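PDB 4RBM: Lys-gingipain catalytic subunit from Porphyromonas gingivalis, which cleaves proteins after lysine residues as a secreted, calcium-binding cysteine endopeptidase and may act as a virulence factor in periodontal disease. Local coordinates for residues 154-159 and 211-216; 371-376 and 440-445; 293-298 and 342-347. All blocks are in the same frame, centred on the assembly; numbering follows the deposited sequence.

Overall arrangement
The three contacts illustrate how one chain joins its parts by different means. Contact 1 pairs two parallel strands buried in the catalytic domain and carries their ends into the active site, where His216 lies about 6 Å from the nucleophile Cys249 (side chain to side chain) and a lysine-like ligand is bound. Contact 3, in the same domain, ties together two loops that follow helices 285-293 and 325-341; its centre is about 20 Å from that of contact 1, with nearest atoms about 8 Å apart. Contact 2 belongs to the C-terminal Ig-like domain, away from the annotated sites, its centre about 29 Å from that of contact 1 and about 35 Å from that of contact 3.

Contact 1 of 3, residues 154-159 and 211-216; sequences LLIAGA and ANYTAH. With CKC ((3S)-3,7-diaminoheptan-2-one), chain R.
Ala211 pairs with Leu154 in two neighbouring parallel strands, 152-157 and 210-214, of the six-stranded sheet that ends at the active site in the caspase-like catalytic domain. Their CB atoms lie on the same face of the sheet. Asn212 N then donates to Leu154 O, and Asn212 O receives Ile156 N at 2.9 Å, while Leu155 CD2 packs on Asn212 CB; the amide beyond is held by Tyr313, Asn247 and Ile245. With Tyr213 the side chains return to the first face, where ring atom CD2 rests 3.9 Å from Ile156 CG2. The hydroxyl of Tyr213 donates to His216 O in the carbonyl plane. Thr214 N binds Ile156 O and Thr214 O takes Gly158 N, a more bent bond at 146°. Its OG1, anti to the backbone N (chi1 179°), accepts a hydrogen bond from the ligand's terminal amine NAM at 3.0 Å, the amine that probably mimics that of a P1 lysine; Asp288 and Asn247 O also bind the ligand. Ala215 CB presses on Gly158 CA at 3.4 Å, a tight carbon pair. His216, the inferred proton donor, passes Ala159 O with CD2, and from the ring edge its ND1 donates to the ligand's ketone O at 2.6 Å.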
ATOM      1  N   LEU A 154      16.613  -1.973   2.642  1.00  8.91           N
ATOM      2  CA  LEU A 154      17.147  -2.974   3.573  1.00  8.60           C
ATOM      3  C   LEU A 154      16.497  -4.295   3.212  1.00 10.58           C
ATOM      4  O   LEU A 154      15.263  -4.362   3.173  1.00 11.03           O
ATOM      5  CB  LEU A 154      16.864  -2.606   5.066  1.00  8.25           C
ATOM      6  CG  LEU A 154      17.218  -3.734   6.123  1.00 10.73           C
ATOM      7  CD1 LEU A 154      18.734  -4.103   6.097  1.00  9.45           C
ATOM      8  CD2 LEU A 154      16.857  -3.281   7.551  1.00 10.14           C
ATOM      9  N   LEU A 155      17.295  -5.343   2.941  1.00  8.92           N
ATOM     10  CA  LEU A 155      16.741  -6.656   2.591  1.00  9.06           C
ATOM     11  C   LEU A 155      17.358  -7.729   3.479  1.00 13.02           C
ATOM     12  O   LEU A 155      18.581  -7.834   3.540  1.00 12.94           O
ATOM     13  CB  LEU A 155      17.005  -6.969   1.098  1.00  8.67           C
ATOM     14  CG  LEU A 155      16.547  -5.905   0.064  1.00 11.83           C
ATOM     15  CD1 LEU A 155      17.131  -6.198  -1.319  1.00 11.37           C
ATOM     16  CD2 LEU A 155      15.024  -5.792  -0.017  1.00 11.98           C
ATOM     17  N   ILE A 156      16.528  -8.521   4.192  1.00  9.93           N
ATOM     18  CA  ILE A 156      17.078  -9.529   5.100  1.00  8.84           C
ATOM     19  C   ILE A 156      16.471 -10.910   4.847  1.00 12.09           C
ATOM     20  O   ILE A 156      15.237 -11.044   4.839  1.00 10.94           O
ATOM     21  CB  ILE A 156      16.804  -9.100   6.577  1.00 11.78           C
ATOM     22  CG1 ILE A 156      17.414  -7.710   6.901  1.00 11.58           C
ATOM     23  CG2 ILE A 156      17.266 -10.185   7.592  1.00 11.40           C
ATOM     24  CD1 ILE A 156      16.900  -7.094   8.218  1.00 12.07           C
ATOM     25  N   ALA A 157      17.345 -11.930   4.637  1.00  9.43           N
ATOM     26  CA  ALA A 157      16.957 -13.334   4.616  1.00  8.07           C
ATOM     27  C   ALA A 157      17.322 -13.795   6.020  1.00 13.80           C
ATOM     28  O   ALA A 157      18.500 -13.954   6.307  1.00 13.08           O
ATOM     29  CB  ALA A 157      17.724 -14.111   3.530  1.00  8.57           C
ATOM     30  N   GLY A 158      16.341 -13.820   6.920  1.00 12.90           N
ATOM     31  CA  GLY A 158      16.576 -14.168   8.315  1.00 12.73           C
ATOM     32  C   GLY A 158      16.942 -15.625   8.533  1.00 15.38           C
ATOM     33  O   GLY A 158      17.009 -16.420   7.576  1.00 13.53           O
ATOM     34  N   ALA A 159      17.183 -15.975   9.814  1.00 11.73           N
ATOM     35  CA  ALA A 159      17.642 -17.306  10.175  1.00 12.67           C
ATOM     36  C   ALA A 159      16.581 -18.387  10.103  1.00 16.04           C
ATOM     37  O   ALA A 159      15.467 -18.238  10.611  1.00 15.36           O
ATOM     38  CB  ALA A 159      18.239 -17.291  11.590  1.00 13.95           C
ATOM     39  N   ALA A 211      11.971  -1.847   3.557  1.00  7.62           N
ATOM     40  CA  ALA A 211      12.562  -2.874   4.389  1.00  8.28           C
ATOM     41  C   ALA A 211      11.785  -4.162   4.202  1.00 10.61           C
ATOM     42  O   ALA A 211      10.571  -4.188   4.413  1.00 11.44           O
ATOM     43  CB  ALA A 211      12.567  -2.446   5.860  1.00  9.25           C
ATOM     44  N   ASN A 212      12.453  -5.202   3.726  1.00  7.05           N
ATOM     45  CA  ASN A 212      11.810  -6.497   3.502  1.00  7.67           C
ATOM     46  C   ASN A 212      12.547  -7.567   4.296  1.00 12.39           C
ATOM     47  O   ASN A 212      13.746  -7.767   4.109  1.00 11.54           O
ATOM     48  CB  ASN A 212      11.793  -6.831   1.987  1.00  6.71           C
ATOM     49  CG  ASN A 212      10.972  -8.048   1.582  1.00 14.03           C
ATOM     50  OD1 ASN A 212      11.101  -8.533   0.460  1.00 13.01           O
ATOM     51  ND2 ASN A 212      10.083  -8.561   2.439  1.00  7.39           N
ATOM     52  N   TYR A 213      11.829  -8.244   5.196  1.00  9.62           N
ATOM     53  CA  TYR A 213      12.368  -9.330   6.004  1.00 10.02           C
ATOM     54  C   TYR A 213      11.639 -10.629   5.649  1.00 12.51           C
ATOM     55  O   TYR A 213      10.404 -10.657   5.655  1.00 12.47           O
ATOM     56  CB  TYR A 213      12.197  -8.980   7.504  1.00 10.17           C
ATOM     57  CG  TYR A 213      12.421 -10.116   8.485  1.00 10.58           C
ATOM     58  CD1 TYR A 213      11.382 -10.984   8.827  1.00 12.01           C
ATOM     59  CD2 TYR A 213      13.653 -10.293   9.109  1.00 10.79           C
ATOM     60  CE1 TYR A 213      11.583 -12.033   9.716  1.00 12.52           C
ATOM     61  CE2 TYR A 213      13.856 -11.322  10.027  1.00 11.76           C
ATOM     62  CZ  TYR A 213      12.813 -12.181  10.335  1.00 13.48           C
ATOM     63  OH  TYR A 213      12.982 -13.183  11.248  1.00 12.69           O
ATOM     64  N   THR A 214      12.387 -11.692   5.350  1.00  8.73           N
ATOM     65  CA  THR A 214      11.789 -13.014   5.102  1.00 10.60           C
ATOM     66  C   THR A 214      12.487 -14.054   6.003  1.00 15.87           C
ATOM     67  O   THR A 214      13.700 -14.291   5.868  1.00 15.29           O
ATOM     68  CB  THR A 214      11.792 -13.408   3.618  1.00 18.55           C
ATOM     69  OG1 THR A 214      11.210 -14.718   3.486  1.00 18.36           O
ATOM     70  CG2 THR A 214      13.186 -13.383   2.989  1.00 17.52           C
ATOM     71  N   ALA A 215      11.705 -14.653   6.921  1.00 12.80           N
ATOM     72  CA  ALA A 215      12.069 -15.726   7.877  1.00 12.80           C
ATOM     73  C   ALA A 215      10.996 -15.840   8.975  1.00 15.11           C
ATOM     74  O   ALA A 215       9.814 -15.732   8.664  1.00 15.65           O
ATOM     75  CB  ALA A 215      13.447 -15.514   8.499  1.00 13.82           C
ATOM     76  N   HIS A 216      11.378 -16.105  10.225  1.00 11.18           N
ATOM     77  CA  HIS A 216      10.399 -16.311  11.293  1.00 13.09           C
ATOM     78  C   HIS A 216       9.857 -15.023  11.846  1.00 14.72           C
ATOM     79  O   HIS A 216      10.592 -14.046  12.018  1.00 12.00           O
ATOM     80  CB  HIS A 216      11.024 -17.121  12.454  1.00 15.99           C
ATOM     81  CG  HIS A 216      11.597 -18.429  12.008  1.00 22.25           C
ATOM     82  ND1 HIS A 216      10.839 -19.352  11.316  1.00 26.10           N
ATOM     83  CD2 HIS A 216      12.828 -18.946  12.207  1.00 26.45           C
ATOM     84  CE1 HIS A 216      11.629 -20.388  11.099  1.00 26.00           C
ATOM     85  NE2 HIS A 216      12.842 -20.181  11.599  1.00 26.54           N
TER
HETATM   86  CAK CKC R 717       6.745 -17.594  10.726  1.00 27.98           C
HETATM   87  C   CKC R 717       7.742 -18.710  10.724  1.00 37.69           C
HETATM   88  O   CKC R 717       8.299 -18.995  11.774  1.00 41.84           O
HETATM   89  CA  CKC R 717       7.735 -19.715   9.566  1.00 39.87           C
HETATM   90  N   CKC R 717       6.753 -20.612  10.118  1.00 43.78           N
HETATM   91  CAL CKC R 717       7.255 -19.251   8.168  1.00 36.55           C
HETATM   92  CAH CKC R 717       8.245 -18.283   7.547  1.00 30.98           C
HETATM   93  CAG CKC R 717       8.032 -18.108   6.043  1.00 23.46           C
HETATM   94  CAI CKC R 717       9.073 -17.056   5.673  1.00 19.36           C
HETATM   95  NAM CKC R 717       8.981 -16.539   4.292  1.00 16.10           N
HETATM   96  O   HOH W   1      15.386 -16.690   5.311  1.00 13.08           O
HETATM   97  O   HOH W   2      14.175 -16.116  11.574  1.00 13.46           O

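Contact 2 of 3, residues 371-376 and 440-445; sequences MPKTNT and RSNYLP. With HIS (histidine), chain H.
A single backbone bridge in the C-terminal Ig-like domain joins the loop 371-376, between strands 357-361 and 377-378, to the type II beta turn Arg440-Tyr443, which follows strand 433-439. Lys373 N donates to Asn442 O at 2.9 Å, and Leu444 N returns a bond to Lys373 O, so Tyr443 is bracketed by both. Beside this bridge Pro372 CG meets Leu444 CD2 at 3.6 Å. The side chain of Lys373 runs over one face of the Tyr443 ring: CB sits 3.9 Å from the ring centroid as a CH-pi contact. Bends at chi3 (-115°) and chi4 then fold the chain back, placing NZ 4.2 Å from the same centroid in an off-centre cation-pi contact, with a weak hydrogen bond to Asn442 O. Tyr443 CE1 in turn lies over a face of the Arg440 guanidinium, whose NH1 is hydrogen-bonded to Ser395 OG. Asn375 brings CB to Tyr443 CD2, while its amide binds Ser395 and Ser398; one water links Asn375 ND2 to Leu444 O and another links Asn375 N to the same oxygen. Lys373 NZ and Arg440 NH2 are like charges 6.5 Å apart and not in contact; the ring and Asn442 O probably stabilise the Lys373 ammonium in part.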
ATOM      1  N   MET A 371      15.201   7.341  -6.346  1.00 11.01           N
ATOM      2  CA  MET A 371      14.824   8.764  -6.389  1.00  9.74           C
ATOM      3  C   MET A 371      13.681   9.031  -7.389  1.00 14.66           C
ATOM      4  O   MET A 371      13.862   8.796  -8.583  1.00 14.69           O
ATOM      5  CB  MET A 371      16.027   9.669  -6.714  1.00 11.23           C
ATOM      6  CG  MET A 371      15.673  11.168  -6.662  1.00 13.75           C
ATOM      7  SD  MET A 371      15.302  11.802  -4.993  1.00 16.15           S
ATOM      8  CE  MET A 371      16.935  11.642  -4.204  1.00 13.79           C
ATOM      9  N   PRO A 372      12.526   9.565  -6.941  1.00 11.81           N
ATOM     10  CA  PRO A 372      11.452   9.883  -7.914  1.00 12.09           C
ATOM     11  C   PRO A 372      11.881  11.005  -8.884  1.00 14.30           C
ATOM     12  O   PRO A 372      12.680  11.895  -8.538  1.00 13.74           O
ATOM     13  CB  PRO A 372      10.275  10.316  -7.042  1.00 13.48           C
ATOM     14  CG  PRO A 372      10.876  10.702  -5.732  1.00 17.02           C
ATOM     15  CD  PRO A 372      12.127   9.896  -5.555  1.00 12.74           C
ATOM     16  N   LYS A 373      11.364  10.935 -10.114  1.00 13.42           N
ATOM     17  CA  LYS A 373      11.718  11.878 -11.174  1.00 15.32           C
ATOM     18  C   LYS A 373      10.975  13.200 -11.024  1.00 19.68           C
ATOM     19  O   LYS A 373       9.993  13.268 -10.299  1.00 17.38           O
ATOM     20  CB  LYS A 373      11.401  11.243 -12.531  1.00 19.45           C
ATOM     21  CG  LYS A 373      12.382  10.140 -12.900  1.00 29.87           C
ATOM     22  CD  LYS A 373      11.952   9.395 -14.158  1.00 43.54           C
ATOM     23  CE  LYS A 373      11.611   7.952 -13.870  1.00 55.28           C
ATOM     24  NZ  LYS A 373      10.372   7.820 -13.052  1.00 61.19           N
ATOM     25  N   THR A 374      11.470  14.265 -11.678  1.00 17.74           N
ATOM     26  CA  THR A 374      10.810  15.567 -11.634  1.00 18.52           C
ATOM     27  C   THR A 374       9.846  15.618 -12.816  1.00 21.28           C
ATOM     28  O   THR A 374      10.228  15.313 -13.947  1.00 22.44           O
ATOM     29  CB  THR A 374      11.838  16.715 -11.619  1.00 26.59           C
ATOM     30  OG1 THR A 374      12.585  16.616 -10.408  1.00 26.94           O
ATOM     31  CG2 THR A 374      11.181  18.112 -11.689  1.00 25.57           C
ATOM     32  N   ASN A 375       8.601  15.993 -12.553  1.00 16.67           N
ATOM     33  CA  ASN A 375       7.603  16.038 -13.607  1.00 16.93           C
ATOM     34  C   ASN A 375       7.699  17.340 -14.417  1.00 25.00           C
ATOM     35  O   ASN A 375       8.377  18.291 -14.006  1.00 25.06           O
ATOM     36  CB  ASN A 375       6.207  15.847 -13.009  1.00 15.56           C
ATOM     37  CG  ASN A 375       5.251  15.126 -13.921  1.00 28.14           C
ATOM     38  OD1 ASN A 375       5.467  15.027 -15.127  1.00 23.30           O
ATOM     39  ND2 ASN A 375       4.154  14.631 -13.371  1.00 20.39           N
ATOM     40  N   THR A 376       7.071  17.344 -15.598  1.00 23.16           N
ATOM     41  CA  THR A 376       7.022  18.491 -16.505  1.00 26.74           C
ATOM     42  C   THR A 376       5.552  18.881 -16.614  1.00 32.55           C
ATOM     43  O   THR A 376       4.682  17.995 -16.677  1.00 31.80           O
ATOM     44  CB  THR A 376       7.718  18.176 -17.840  1.00 36.99           C
ATOM     45  OG1 THR A 376       7.149  17.000 -18.409  1.00 37.56           O
ATOM     46  CG2 THR A 376       9.233  17.985 -17.684  1.00 36.21           C
ATOM     47  N   ARG A 440       2.173  11.255 -10.468  1.00 13.16           N
ATOM     48  CA  ARG A 440       2.549  10.203 -11.423  1.00 13.37           C
ATOM     49  C   ARG A 440       3.442   9.225 -10.689  1.00 15.62           C
ATOM     50  O   ARG A 440       4.224   9.643  -9.831  1.00 13.28           O
ATOM     51  CB  ARG A 440       3.239  10.794 -12.664  1.00 12.68           C
ATOM     52  CG  ARG A 440       3.456   9.771 -13.779  1.00 17.04           C
ATOM     53  CD  ARG A 440       3.996  10.379 -15.063  1.00 15.56           C
ATOM     54  NE  ARG A 440       4.543   9.322 -15.930  1.00 22.85           N
ATOM     55  CZ  ARG A 440       5.390   9.518 -16.934  1.00 33.01           C
ATOM     56  NH1 ARG A 440       5.791  10.746 -17.247  1.00 21.92           N
ATOM     57  NH2 ARG A 440       5.853   8.489 -17.629  1.00 25.89           N
ATOM     58  N   SER A 441       3.283   7.921 -10.958  1.00 13.14           N
ATOM     59  CA  SER A 441       4.069   6.917 -10.241  1.00 13.12           C
ATOM     60  C   SER A 441       5.554   7.155 -10.434  1.00 15.15           C
ATOM     61  O   SER A 441       6.029   7.314 -11.566  1.00 14.16           O
ATOM     62  CB  SER A 441       3.691   5.514 -10.705  1.00 15.75           C
ATOM     63  OG  SER A 441       4.605   4.564 -10.194  1.00 13.33           O
ATOM     64  N   ASN A 442       6.281   7.210  -9.301  1.00 10.95           N
ATOM     65  CA  ASN A 442       7.718   7.443  -9.221  1.00 10.99           C
ATOM     66  C   ASN A 442       8.117   8.845  -9.757  1.00 13.84           C
ATOM     67  O   ASN A 442       9.223   9.037 -10.261  1.00 13.68           O
ATOM     68  CB  ASN A 442       8.536   6.324  -9.898  1.00 11.66           C
ATOM     69  CG  ASN A 442       9.932   6.273  -9.357  1.00 18.82           C
ATOM     70  OD1 ASN A 442      10.176   6.658  -8.211  1.00 17.24           O
ATOM     71  ND2 ASN A 442      10.889   5.891 -10.185  1.00 17.87           N
ATOM     72  N   TYR A 443       7.223   9.827  -9.564  1.00 10.68           N
ATOM     73  CA  TYR A 443       7.466  11.244  -9.833  1.00 11.23           C
ATOM     74  C   TYR A 443       7.130  12.038  -8.589  1.00 14.29           C
ATOM     75  O   TYR A 443       6.183  11.713  -7.864  1.00 12.31           O
ATOM     76  CB  TYR A 443       6.662  11.819 -11.034  1.00 12.28           C
ATOM     77  CG  TYR A 443       7.214  11.427 -12.377  1.00 14.92           C
ATOM     78  CD1 TYR A 443       7.002  10.153 -12.892  1.00 17.63           C
ATOM     79  CD2 TYR A 443       7.884  12.352 -13.178  1.00 16.43           C
ATOM     80  CE1 TYR A 443       7.510   9.781 -14.134  1.00 19.19           C
ATOM     81  CE2 TYR A 443       8.405  11.987 -14.424  1.00 19.18           C
ATOM     82  CZ  TYR A 443       8.207  10.701 -14.897  1.00 22.46           C
ATOM     83  OH  TYR A 443       8.681  10.312 -16.120  1.00 25.10           O
ATOM     84  N   LEU A 444       7.894  13.098  -8.359  1.00 12.55           N
ATOM     85  CA  LEU A 444       7.581  14.016  -7.275  1.00 12.65           C
ATOM     86  C   LEU A 444       6.247  14.707  -7.602  1.00 15.04           C
ATOM     87  O   LEU A 444       5.986  15.038  -8.783  1.00 14.86           O
ATOM     88  CB  LEU A 444       8.692  15.062  -7.122  1.00 13.61           C
ATOM     89  CG  LEU A 444      10.045  14.572  -6.633  1.00 17.24           C
ATOM     90  CD1 LEU A 444      11.116  15.646  -6.877  1.00 17.74           C
ATOM     91  CD2 LEU A 444       9.986  14.134  -5.156  1.00 16.15           C
ATOM     92  N   PRO A 445       5.401  14.929  -6.579  1.00 11.54           N
ATOM     93  CA  PRO A 445       4.134  15.618  -6.820  1.00 11.38           C
ATOM     94  C   PRO A 445       4.326  17.092  -7.138  1.00 16.99           C
ATOM     95  O   PRO A 445       5.288  17.737  -6.698  1.00 16.50           O
ATOM     96  CB  PRO A 445       3.403  15.472  -5.480  1.00 12.71           C
ATOM     97  CG  PRO A 445       4.526  15.449  -4.457  1.00 15.83           C
ATOM     98  CD  PRO A 445       5.596  14.631  -5.137  1.00 12.27           C
TER
HETATM   99  N   HIS H 707      18.078  13.863 -11.134  1.00 22.43           N
HETATM  100  CA  HIS H 707      18.984  13.677  -9.991  1.00 22.44           C
HETATM  101  C   HIS H 707      20.112  12.716 -10.370  1.00 56.89           C
HETATM  102  O   HIS H 707      19.850  11.554 -10.674  1.00 37.39           O
HETATM  103  CB  HIS H 707      18.192  13.155  -8.766  1.00 21.69           C
HETATM  104  CG  HIS H 707      19.033  12.859  -7.557  1.00 23.63           C
HETATM  105  ND1 HIS H 707      19.311  13.833  -6.621  1.00 24.82           N
HETATM  106  CD2 HIS H 707      19.610  11.698  -7.169  1.00 24.47           C
HETATM  107  CE1 HIS H 707      20.035  13.238  -5.687  1.00 24.30           C
HETATM  108  NE2 HIS H 707      20.242  11.951  -5.972  1.00 24.43           N
HETATM  109  O   HOH W   3      13.962   6.393  -9.779  1.00 22.73           O
HETATM  110  O   HOH W   4      10.002   4.411 -12.533  1.00 42.82           O
HETATM  111  O   HOH W   5       3.905  14.714 -10.570  1.00 15.48           O
HETATM  112  O   HOH W   6       7.686  16.790 -10.014  1.00 18.87           O

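Contact 3 of 3, residues 293-298 and 342-347. With NA (sodium ion), chain D.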
ATOM      1  N   VAL A 293       8.987 -13.698  -5.678  1.00  8.22           N
ATOM      2  CA  VAL A 293       9.741 -13.843  -6.932  1.00  8.37           C
ATOM      3  C   VAL A 293       8.873 -14.245  -8.137  1.00 12.60           C
ATOM      4  O   VAL A 293       9.255 -13.932  -9.266  1.00 10.63           O
ATOM      5  CB  VAL A 293      10.969 -14.805  -6.803  1.00 13.62           C
ATOM      6  CG1 VAL A 293      11.849 -14.442  -5.593  1.00 12.55           C
ATOM      7  CG2 VAL A 293      10.547 -16.265  -6.719  1.00 14.52           C
ATOM      8  N   GLY A 294       7.767 -14.950  -7.884  1.00  9.92           N
ATOM      9  CA  GLY A 294       6.867 -15.480  -8.907  1.00  9.91           C
ATOM     10  C   GLY A 294       6.794 -16.999  -8.821  1.00 13.18           C
ATOM     11  O   GLY A 294       7.650 -17.632  -8.182  1.00 11.19           O
ATOM     12  N   ALA A 295       5.776 -17.608  -9.477  1.00 10.66           N
ATOM     13  CA  ALA A 295       5.646 -19.065  -9.549  1.00  9.97           C
ATOM     14  C   ALA A 295       6.789 -19.628 -10.388  1.00 12.85           C
ATOM     15  O   ALA A 295       7.466 -18.883 -11.111  1.00 10.98           O
ATOM     16  CB  ALA A 295       4.304 -19.443 -10.177  1.00 10.46           C
ATOM     17  N   ASN A 296       6.973 -20.944 -10.322  1.00 10.58           N
ATOM     18  CA  ASN A 296       7.985 -21.741 -11.039  1.00 11.04           C
ATOM     19  C   ASN A 296       9.397 -21.583 -10.463  1.00 14.91           C
ATOM     20  O   ASN A 296      10.348 -22.160 -11.008  1.00 14.14           O
ATOM     21  CB  ASN A 296       7.980 -21.487 -12.547  1.00 11.95           C
ATOM     22  CG  ASN A 296       6.931 -22.291 -13.256  1.00 32.18           C
ATOM     23  OD1 ASN A 296       6.611 -23.430 -12.882  1.00 18.15           O
ATOM     24  ND2 ASN A 296       6.356 -21.709 -14.284  1.00 27.05           N
ATOM     25  N   ALA A 297       9.517 -20.901  -9.320  1.00 10.49           N
ATOM     26  CA  ALA A 297      10.786 -20.790  -8.606  1.00  9.59           C
ATOM     27  C   ALA A 297      11.047 -22.148  -7.956  1.00 12.64           C
ATOM     28  O   ALA A 297      10.092 -22.866  -7.618  1.00 13.73           O
ATOM     29  CB  ALA A 297      10.713 -19.696  -7.555  1.00  9.83           C
ATOM     30  N   VAL A 298      12.318 -22.545  -7.881  1.00  9.54           N
ATOM     31  CA  VAL A 298      12.711 -23.855  -7.351  1.00  9.25           C
ATOM     32  C   VAL A 298      13.489 -23.641  -6.054  1.00 12.17           C
ATOM     33  O   VAL A 298      14.382 -22.798  -6.003  1.00 11.23           O
ATOM     34  CB  VAL A 298      13.549 -24.640  -8.423  1.00 13.68           C
ATOM     35  CG1 VAL A 298      14.185 -25.911  -7.860  1.00 14.35           C
ATOM     36  CG2 VAL A 298      12.698 -24.984  -9.663  1.00 13.79           C
ATOM     37  N   ILE A 342      -0.735 -24.016 -11.428  1.00 13.90           N
ATOM     38  CA  ILE A 342       0.132 -24.683 -12.401  1.00 13.36           C
ATOM     39  C   ILE A 342       0.812 -25.935 -11.833  1.00 17.91           C
ATOM     40  O   ILE A 342       1.576 -26.582 -12.561  1.00 18.31           O
ATOM     41  CB  ILE A 342       1.168 -23.716 -13.044  1.00 16.38           C
ATOM     42  CG1 ILE A 342       2.265 -23.264 -12.019  1.00 15.49           C
ATOM     43  CG2 ILE A 342       0.443 -22.542 -13.739  1.00 17.52           C
ATOM     44  CD1 ILE A 342       3.340 -22.313 -12.601  1.00 15.60           C
ATOM     45  N   GLY A 343       0.553 -26.264 -10.568  1.00 14.13           N
ATOM     46  CA  GLY A 343       1.073 -27.490  -9.968  1.00 14.58           C
ATOM     47  C   GLY A 343       2.457 -27.410  -9.343  1.00 17.62           C
ATOM     48  O   GLY A 343       3.117 -28.451  -9.209  1.00 16.95           O
ATOM     49  N   ASN A 344       2.918 -26.187  -8.940  1.00 11.30           N
ATOM     50  CA  ASN A 344       4.189 -26.078  -8.197  1.00  9.63           C
ATOM     51  C   ASN A 344       3.980 -26.654  -6.795  1.00 13.50           C
ATOM     52  O   ASN A 344       2.822 -26.806  -6.359  1.00 12.40           O
ATOM     53  CB  ASN A 344       4.664 -24.618  -8.063  1.00  9.15           C
ATOM     54  CG  ASN A 344       5.029 -23.864  -9.327  1.00 17.98           C
ATOM     55  OD1 ASN A 344       5.077 -22.650  -9.308  1.00 14.40           O
ATOM     56  ND2 ASN A 344       5.351 -24.542 -10.427  1.00 13.99           N
ATOM     57  N   ILE A 345       5.064 -26.933  -6.070  1.00 11.76           N
ATOM     58  CA  ILE A 345       4.956 -27.359  -4.666  1.00 11.91           C
ATOM     59  C   ILE A 345       4.277 -26.237  -3.875  1.00 16.19           C
ATOM     60  O   ILE A 345       4.741 -25.097  -3.927  1.00 18.47           O
ATOM     61  CB  ILE A 345       6.351 -27.656  -4.065  1.00 14.42           C
ATOM     62  CG1 ILE A 345       7.018 -28.835  -4.788  1.00 16.00           C
ATOM     63  CG2 ILE A 345       6.252 -27.904  -2.514  1.00 15.51           C
ATOM     64  CD1 ILE A 345       8.545 -28.954  -4.562  1.00 23.19           C
ATOM     65  N   THR A 346       3.206 -26.544  -3.175  1.00 12.85           N
ATOM     66  CA  THR A 346       2.494 -25.564  -2.348  1.00 13.48           C
ATOM     67  C   THR A 346       2.363 -26.159  -0.953  1.00 17.24           C
ATOM     68  O   THR A 346       2.300 -27.380  -0.803  1.00 16.57           O
ATOM     69  CB  THR A 346       1.138 -25.147  -2.950  1.00 18.94           C
ATOM     70  OG1 THR A 346       0.308 -26.294  -3.101  1.00 20.46           O
ATOM     71  CG2 THR A 346       1.280 -24.382  -4.268  1.00 18.36           C
ATOM     72  N   HIS A 347       2.364 -25.307   0.060  1.00 13.58           N
ATOM     73  CA  HIS A 347       2.327 -25.734   1.460  1.00 13.38           C
ATOM     74  C   HIS A 347       0.989 -25.423   2.141  1.00 16.84           C
ATOM     75  O   HIS A 347       0.700 -26.020   3.184  1.00 15.20           O
ATOM     76  CB  HIS A 347       3.485 -25.054   2.230  1.00 13.77           C
ATOM     77  CG  HIS A 347       4.858 -25.504   1.791  1.00 16.78           C
ATOM     78  ND1 HIS A 347       5.972 -24.697   1.948  1.00 18.00           N
ATOM     79  CD2 HIS A 347       5.245 -26.665   1.206  1.00 18.86           C
ATOM     80  CE1 HIS A 347       6.988 -25.382   1.441  1.00 17.31           C
ATOM     81  NE2 HIS A 347       6.597 -26.569   0.985  1.00 18.35           N
TER
HETATM   82 NA    NA D 703       9.324 -13.580 -11.552  1.00 10.71          NA
HETATM   83  O   HOH W   7       9.243 -13.172 -13.949  1.00 10.11           O
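Asn344 and Asn296 grip each other through two hydrogen bonds, and these carry the contact. The backbone N of Asn296 donates to Asn344 OD1 at 2.7 Å, reaching the oxygen from a direction tilted out of the amide's carbonyl plane. The other half of the same amide returns the favour: Asn344 ND2 donates to Asn296 OD1 at 3.0 Å along a fairly straight line (164°). The bond leaves close to the plane of the Asn344 amide but arrives well out of the carbonyl plane of Asn296, not on a lone pair; the two amide planes stand 59° apart. One side chain therefore serves a main-chain donor and a side-chain acceptor together.

Apolar atoms lie alongside this polar pair. Ala295 CB approaches Asn344 OD1 and also touches Ile342 CD1 at 3.9 Å. The same methyl, CD1, comes up to the polar end of the Asn296 amide, 3.5 Å from both OD1 and ND2. Ile342 CG1 lies between the backbone N and the carbonyl carbon (chi1 70°), and with chi2 extended the chain carries CD1 across to the other loop.

Farther out, both loops begin where a helix ends. Gly343 closes helix 325-341 with a Schellman motif, just before Asn344. On the other side, Gly294 has positive phi after helix 285-293, and Val293 O binds a sodium ion at 2.3 Å. Tyr174, Thr308, Ser309, Asp314 and a water complete that site, while Ser309 also bonds Ala295.

The contact thus joins two helix exits of the catalytic domain by neutral amide chemistry. Since each polar atom of the Asn344 amide has its own complementary partner, the two bonds would fix which way round this amide lies and limit its rotation.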